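Side-chain contacts in attaching and effacing protein, pathogenesis factor (PDB 4E9L), which probably acts as an adhesin of the intimin/invasin family on the bacterial surface, this chain being a string of its immunoglobulin-like domains: residues A111-K116 and S144-N149; S376-P379 and Q384-V387. All blocks are in the same frame, centred on the assembly; numbering follows the deposited sequence. Where two conformers were deposited one is given.

Overall arrangement
The modelled chain is a row of three all-beta domains, and the two contacts lie in the first and the last, on opposite sides of the chain's centre with nearest atoms about 68 Å apart. They hold different elements. Contact 1 joins strands 108-114 and 142-148, which are separated in their sheet by strand 153-159; its touching residues are mostly buried, and aromatic packing carries it. Contact 2 joins strand 373-381 to its hairpin partner 384-385 and the loop that follows, so a backbone hydrogen bond can span it. It is only partly buried: proline, alanine and valine pack inward, while methionine meets a polar asparagine toward the surface.

Contact 1: A111-K116 and S144-N149; sequences AIWTAK and SGWTDN
Trp113 and Trp146 meet edge to face: the six-membered ring of Trp113 presents its edge to the corresponding ring of Trp146, with the two centroids 5.2 Å apart and the planes inclined at 61°. The leading atom is Trp113 CE3, which stands over the centre of the Trp146 ring and comes within 3.9 Å of its CE2. Lower on the same side chain, Trp113 CB lies 3.7 Å from Trp146 CZ3 at the far rim of the indole. Ala111, two residues back on the same strand, adds its methyl, CB reaching Trp146 CH2 at 4.0 Å; so small a side chain suits this buried spot at the rim of the indole, where Leu98 also touches it.

The torsions bring the rings together. Trp113 has CG anti to the backbone N (chi1 167°), whereas Trp146 turns CG anti to its carbonyl carbon (chi1 -73°), and the two side chains cross at about a right angle. Ala115 CB lies against one face of the Trp113 indole, toward its rim.

Strand 153-159 runs between strands 108-114 and 142-148 in the sheet, and its Trp154 and Ala156 pair through the backbone with Trp113 and Ala111. Pro171, from the facing sheet of this immunoglobulin-like beta sandwich, touches both tryptophans, and Trp113, a buried residue, donates through NE1 to Ala178 O.

The contact itself is therefore apolar and aromatic: it joins non-adjacent strands over the middle strand by dispersion and by the weak electrostatics of C-H edge against pi face, while the polar N-H of Trp113 is satisfied by the backbone elsewhere in the domain.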
ATOM      1  N   ALA A 111      24.398 -18.635 -25.047  1.00 17.29           N
ATOM      2  CA  ALA A 111      24.421 -17.739 -26.205  1.00 16.10           C
ATOM      3  C   ALA A 111      24.789 -18.592 -27.406  1.00 18.84           C
ATOM      4  O   ALA A 111      25.776 -19.320 -27.357  1.00 18.26           O
ATOM      5  CB  ALA A 111      25.455 -16.634 -26.014  1.00 17.07           C
ATOM      6  N   ILE A 112      23.998 -18.506 -28.476  1.00 14.44           N
ATOM      7  CA  ILE A 112      24.212 -19.243 -29.711  1.00 14.74           C
ATOM      8  C   ILE A 112      24.313 -18.228 -30.848  1.00 17.00           C
ATOM      9  O   ILE A 112      23.319 -17.612 -31.236  1.00 16.90           O
ATOM     10  CB  ILE A 112      23.145 -20.333 -30.026  1.00 18.51           C
ATOM     11  CG1 ILE A 112      22.814 -21.217 -28.780  1.00 20.16           C
ATOM     12  CG2 ILE A 112      23.621 -21.194 -31.215  1.00 18.01           C
ATOM     13  CD1 ILE A 112      21.457 -20.833 -28.099  1.00 28.41           C
ATOM     14  N   TRP A 113      25.518 -18.058 -31.355  1.00 13.10           N
ATOM     15  CA  TRP A 113      25.806 -17.123 -32.426  1.00 13.81           C
ATOM     16  C   TRP A 113      25.955 -17.903 -33.732  1.00 16.96           C
ATOM     17  O   TRP A 113      26.755 -18.848 -33.825  1.00 18.17           O
ATOM     18  CB  TRP A 113      27.089 -16.361 -32.064  1.00 13.76           C
ATOM     19  CG  TRP A 113      27.749 -15.565 -33.150  1.00 15.95           C
ATOM     20  CD1 TRP A 113      27.151 -14.867 -34.168  1.00 18.55           C
ATOM     21  CD2 TRP A 113      29.147 -15.281 -33.236  1.00 17.47           C
ATOM     22  NE1 TRP A 113      28.105 -14.205 -34.910  1.00 18.30           N
ATOM     23  CE2 TRP A 113      29.340 -14.440 -34.356  1.00 21.35           C
ATOM     24  CE3 TRP A 113      30.256 -15.607 -32.432  1.00 21.04           C
ATOM     25  CZ2 TRP A 113      30.610 -14.012 -34.755  1.00 22.33           C
ATOM     26  CZ3 TRP A 113      31.507 -15.139 -32.803  1.00 23.99           C
ATOM     27  CH2 TRP A 113      31.669 -14.318 -33.932  1.00 24.65           C
ATOM     28  N   THR A 114      25.181 -17.509 -34.728  1.00 12.16           N
ATOM     29  CA  THR A 114      25.180 -18.109 -36.057  1.00 12.20           C
ATOM     30  C   THR A 114      25.951 -17.142 -36.940  1.00 17.31           C
ATOM     31  O   THR A 114      25.501 -16.024 -37.158  1.00 16.75           O
ATOM     32  CB  THR A 114      23.746 -18.372 -36.533  1.00 19.30           C
ATOM     33  OG1 THR A 114      23.098 -19.195 -35.574  1.00 21.67           O
ATOM     34  CG2 THR A 114      23.703 -19.052 -37.903  1.00 19.15           C
ATOM     35  N   ALA A 115      27.147 -17.550 -37.367  1.00 16.08           N
ATOM     36  CA  ALA A 115      28.070 -16.725 -38.142  1.00 15.14           C
ATOM     37  C   ALA A 115      28.035 -17.140 -39.600  1.00 18.07           C
ATOM     38  O   ALA A 115      28.283 -18.307 -39.932  1.00 18.06           O
ATOM     39  CB  ALA A 115      29.473 -16.877 -37.580  1.00 15.83           C
ATOM     40  N   LYS A 116      27.724 -16.183 -40.476  1.00 15.26           N
ATOM     41  CA  LYS A 116      27.609 -16.447 -41.915  1.00 13.23           C
ATOM     42  C   LYS A 116      28.285 -15.365 -42.729  1.00 18.68           C
ATOM     43  O   LYS A 116      28.436 -14.236 -42.261  1.00 18.71           O
ATOM     44  CB  LYS A 116      26.123 -16.489 -42.335  1.00 14.33           C
ATOM     45  CG  LYS A 116      25.284 -17.610 -41.726  1.00 26.07           C
ATOM     46  CD  LYS A 116      23.863 -17.609 -42.331  1.00 22.39           C
ATOM     47  CE  LYS A 116      22.868 -18.395 -41.507  1.00 21.04           C
ATOM     48  NZ  LYS A 116      21.554 -18.510 -42.219  1.00 23.85           N
ATOM     49  N   SER A 144      31.721 -17.439 -20.722  1.00 19.59           N
ATOM     50  CA  SER A 144      32.824 -18.338 -21.018  1.00 19.25           C
ATOM     51  C   SER A 144      33.335 -17.891 -22.405  1.00 22.62           C
ATOM     52  O   SER A 144      32.716 -17.034 -23.053  1.00 19.60           O
ATOM     53  CB  SER A 144      32.286 -19.764 -21.148  1.00 22.54           C
ATOM     54  OG  SER A 144      31.422 -19.853 -22.277  1.00 20.03           O
ATOM     55  N   GLY A 145      34.382 -18.549 -22.895  1.00 21.99           N
ATOM     56  CA  GLY A 145      34.838 -18.345 -24.267  1.00 21.87           C
ATOM     57  C   GLY A 145      33.832 -18.964 -25.237  1.00 25.66           C
ATOM     58  O   GLY A 145      32.919 -19.689 -24.824  1.00 23.28           O
ATOM     59  N   TRP A 146      33.961 -18.646 -26.523  1.00 25.49           N
ATOM     60  CA  TRP A 146      33.082 -19.160 -27.574  1.00 24.75           C
ATOM     61  C   TRP A 146      33.603 -20.514 -28.053  1.00 28.49           C
ATOM     62  O   TRP A 146      34.799 -20.630 -28.335  1.00 28.52           O
ATOM     63  CB  TRP A 146      33.078 -18.210 -28.768  1.00 23.10           C
ATOM     64  CG  TRP A 146      32.332 -16.920 -28.593  1.00 23.78           C
ATOM     65  CD1 TRP A 146      32.874 -15.673 -28.477  1.00 26.73           C
ATOM     66  CD2 TRP A 146      30.911 -16.736 -28.644  1.00 22.93           C
ATOM     67  NE1 TRP A 146      31.879 -14.723 -28.465  1.00 25.51           N
ATOM     68  CE2 TRP A 146      30.664 -15.348 -28.533  1.00 26.16           C
ATOM     69  CE3 TRP A 146      29.814 -17.614 -28.738  1.00 23.26           C
ATOM     70  CZ2 TRP A 146      29.369 -14.819 -28.503  1.00 25.18           C
ATOM     71  CZ3 TRP A 146      28.533 -17.085 -28.716  1.00 23.99           C
ATOM     72  CH2 TRP A 146      28.320 -15.705 -28.599  1.00 24.60           C
ATOM     73  N   THR A 147      32.721 -21.531 -28.158  1.00 23.34           N
ATOM     74  CA  THR A 147      33.111 -22.841 -28.707  1.00 22.67           C
ATOM     75  C   THR A 147      32.703 -22.844 -30.174  1.00 25.14           C
ATOM     76  O   THR A 147      31.527 -22.642 -30.475  1.00 23.59           O
ATOM     77  CB  THR A 147      32.465 -23.997 -27.925  1.00 29.31           C
ATOM     78  OG1 THR A 147      33.068 -24.064 -26.648  1.00 30.34           O
ATOM     79  CG2 THR A 147      32.585 -25.358 -28.644  1.00 31.18           C
ATOM     80  N   ASP A 148      33.663 -23.085 -31.079  1.00 21.01           N
ATOM     81  CA  ASP A 148      33.409 -23.197 -32.511  1.00 20.79           C
ATOM     82  C   ASP A 148      32.831 -24.616 -32.731  1.00 27.32           C
ATOM     83  O   ASP A 148      33.561 -25.599 -32.586  1.00 26.82           O
ATOM     84  CB  ASP A 148      34.725 -23.013 -33.308  1.00 22.61           C
ATOM     85  CG  ASP A 148      34.594 -23.089 -34.841  1.00 30.18           C
ATOM     86  OD1 ASP A 148      33.506 -23.425 -35.329  1.00 31.45           O
ATOM     87  OD2 ASP A 148      35.596 -22.840 -35.539  1.00 33.47           O
ATOM     88  N   ASN A 149      31.532 -24.727 -33.068  1.00 25.48           N
ATOM     89  CA  ASN A 149      30.906 -26.042 -33.275  1.00 26.07           C
ATOM     90  C   ASN A 149      31.181 -26.657 -34.635  1.00 30.51           C
ATOM     91  O   ASN A 149      30.760 -27.788 -34.873  1.00 30.69           O
ATOM     92  CB  ASN A 149      29.410 -26.022 -32.985  1.00 25.52           C
ATOM     93  CG  ASN A 149      29.072 -25.631 -31.582  1.00 40.69           C
ATOM     94  OD1 ASN A 149      28.296 -24.700 -31.347  1.00 38.91           O
ATOM     95  ND2 ASN A 149      29.657 -26.312 -30.621  1.00 29.89           N
TER

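Contact 2: S376-P379 and Q384-V387; sequences SVMP and QNAV
Pro379 and Val387 form the buried, apolar side of this contact. Val387 CG2 comes 3.6 Å from Pro379 CD, and CG1 lies 3.8 Å from Pro379 CG, so both branches of the valine bear on the pyrrolidine ring. Ala386 and Pro379 are linked by the hydrogen bond between the segments, Ala386 N to Pro379 O at 2.9 Å. Proline has no N-H to give but keeps its carbonyl as an acceptor, and its compact ring suits a buried place beside Leu301; Phe318 touches both Ala386 and Val387 from the same domain.

The other side is more open to solvent and more polar, though its atoms still touch closely. Here Met378 crosses Asn385 at about a right angle, its CG 3.4 Å from Asn385 OD1 and its SD 3.6 Å from Asn385 CB. Bends at chi2 (54°) and chi3 (71°) carry the flexible thioether past the asparagine and turn CE toward Val387 O, 3.8 Å away. Asn385 suits this exposed rim: its OD1 accepts a hydrogen bond from Arg380 NE, while Met378 CG merely packs against that oxygen.

The arrangement is that of a tight beta hairpin, strands 373-381 and 384-385, at one end of an immunoglobulin-like beta sandwich of the intimin/invasin type.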
ATOM      1  N   SER A 376     -32.530  25.869  23.803  1.00 16.10           N
ATOM      2  CA  SER A 376     -32.217  24.727  22.956  0.50 16.18           C
ATOM      3  C   SER A 376     -30.684  24.614  22.915  1.00 19.59           C
ATOM      4  O   SER A 376     -30.002  25.597  22.598  1.00 19.46           O
ATOM      5  CB  SER A 376     -32.833  24.914  21.571  0.50 20.06           C
ATOM      6  OG  SER A 376     -32.161  24.193  20.556  0.50 28.76           O
ATOM      7  N   VAL A 377     -30.146  23.450  23.307  1.00 15.68           N
ATOM      8  CA  VAL A 377     -28.705  23.228  23.363  1.00 13.92           C
ATOM      9  C   VAL A 377     -28.292  22.174  22.318  1.00 18.41           C
ATOM     10  O   VAL A 377     -28.676  21.003  22.437  1.00 17.79           O
ATOM     11  CB  VAL A 377     -28.246  22.847  24.811  1.00 15.80           C
ATOM     12  CG1 VAL A 377     -26.745  22.627  24.879  1.00 16.09           C
ATOM     13  CG2 VAL A 377     -28.661  23.898  25.830  1.00 14.49           C
ATOM     14  N   MET A 378     -27.503  22.589  21.319  1.00 15.11           N
ATOM     15  CA  MET A 378     -27.068  21.673  20.275  1.00 16.09           C
ATOM     16  C   MET A 378     -25.576  21.398  20.384  1.00 20.03           C
ATOM     17  O   MET A 378     -24.758  22.286  20.095  1.00 20.05           O
ATOM     18  CB  MET A 378     -27.483  22.155  18.863  1.00 19.06           C
ATOM     19  CG  MET A 378     -26.990  21.243  17.712  1.00 21.61           C
ATOM     20  SD  MET A 378     -27.434  19.469  17.826  1.00 25.30           S
ATOM     21  CE  MET A 378     -29.233  19.554  17.488  1.00 20.98           C
ATOM     22  N   PRO A 379     -25.198  20.182  20.845  1.00 16.67           N
ATOM     23  CA  PRO A 379     -23.773  19.846  20.922  1.00 15.36           C
ATOM     24  C   PRO A 379     -23.187  19.776  19.507  1.00 19.81           C
ATOM     25  O   PRO A 379     -23.899  19.471  18.527  1.00 18.95           O
ATOM     26  CB  PRO A 379     -23.759  18.479  21.605  1.00 16.40           C
ATOM     27  CG  PRO A 379     -25.059  17.871  21.249  1.00 22.23           C
ATOM     28  CD  PRO A 379     -26.036  19.021  21.219  1.00 18.72           C
ATOM     29  N   GLN A 384     -20.124  19.640  13.310  1.00 26.96           N
ATOM     30  CA  GLN A 384     -21.428  19.061  12.961  1.00 26.26           C
ATOM     31  C   GLN A 384     -22.338  18.902  14.184  1.00 28.05           C
ATOM     32  O   GLN A 384     -21.827  18.632  15.273  1.00 26.51           O
ATOM     33  CB  GLN A 384     -21.236  17.665  12.319  1.00 27.56           C
ATOM     34  CG  GLN A 384     -20.413  17.643  11.022  1.00 51.85           C
ATOM     35  CD  GLN A 384     -21.140  18.273   9.861  1.00 69.71           C
ATOM     36  OE1 GLN A 384     -20.810  19.380   9.425  1.00 65.44           O
ATOM     37  NE2 GLN A 384     -22.157  17.591   9.344  1.00 63.13           N
ATOM     38  N   ASN A 385     -23.687  18.946  13.980  1.00 22.37           N
ATOM     39  CA  ASN A 385     -24.657  18.674  15.044  1.00 21.78           C
ATOM     40  C   ASN A 385     -24.392  17.260  15.541  1.00 24.68           C
ATOM     41  O   ASN A 385     -24.234  16.342  14.737  1.00 25.03           O
ATOM     42  CB  ASN A 385     -26.093  18.788  14.544  1.00 19.64           C
ATOM     43  CG  ASN A 385     -26.535  20.205  14.279  1.00 34.00           C
ATOM     44  OD1 ASN A 385     -25.807  21.180  14.487  1.00 24.24           O
ATOM     45  ND2 ASN A 385     -27.747  20.340  13.806  1.00 28.40           N
ATOM     46  N   ALA A 386     -24.252  17.109  16.850  1.00 20.28           N
ATOM     47  CA  ALA A 386     -23.853  15.841  17.441  1.00 20.20           C
ATOM     48  C   ALA A 386     -25.001  14.982  18.004  1.00 24.60           C
ATOM     49  O   ALA A 386     -24.767  13.840  18.408  1.00 25.07           O
ATOM     50  CB  ALA A 386     -22.781  16.096  18.490  1.00 20.65           C
ATOM     51  N   VAL A 387     -26.230  15.520  18.041  1.00 20.15           N
ATOM     52  CA  VAL A 387     -27.423  14.760  18.457  1.00 19.44           C
ATOM     53  C   VAL A 387     -28.531  14.978  17.433  1.00 23.33           C
ATOM     54  O   VAL A 387     -28.471  15.955  16.688  1.00 22.67           O
ATOM     55  CB  VAL A 387     -27.911  14.994  19.908  1.00 22.02           C
ATOM     56  CG1 VAL A 387     -26.879  14.496  20.930  1.00 21.63           C
ATOM     57  CG2 VAL A 387     -28.289  16.459  20.140  1.00 21.81           C
TER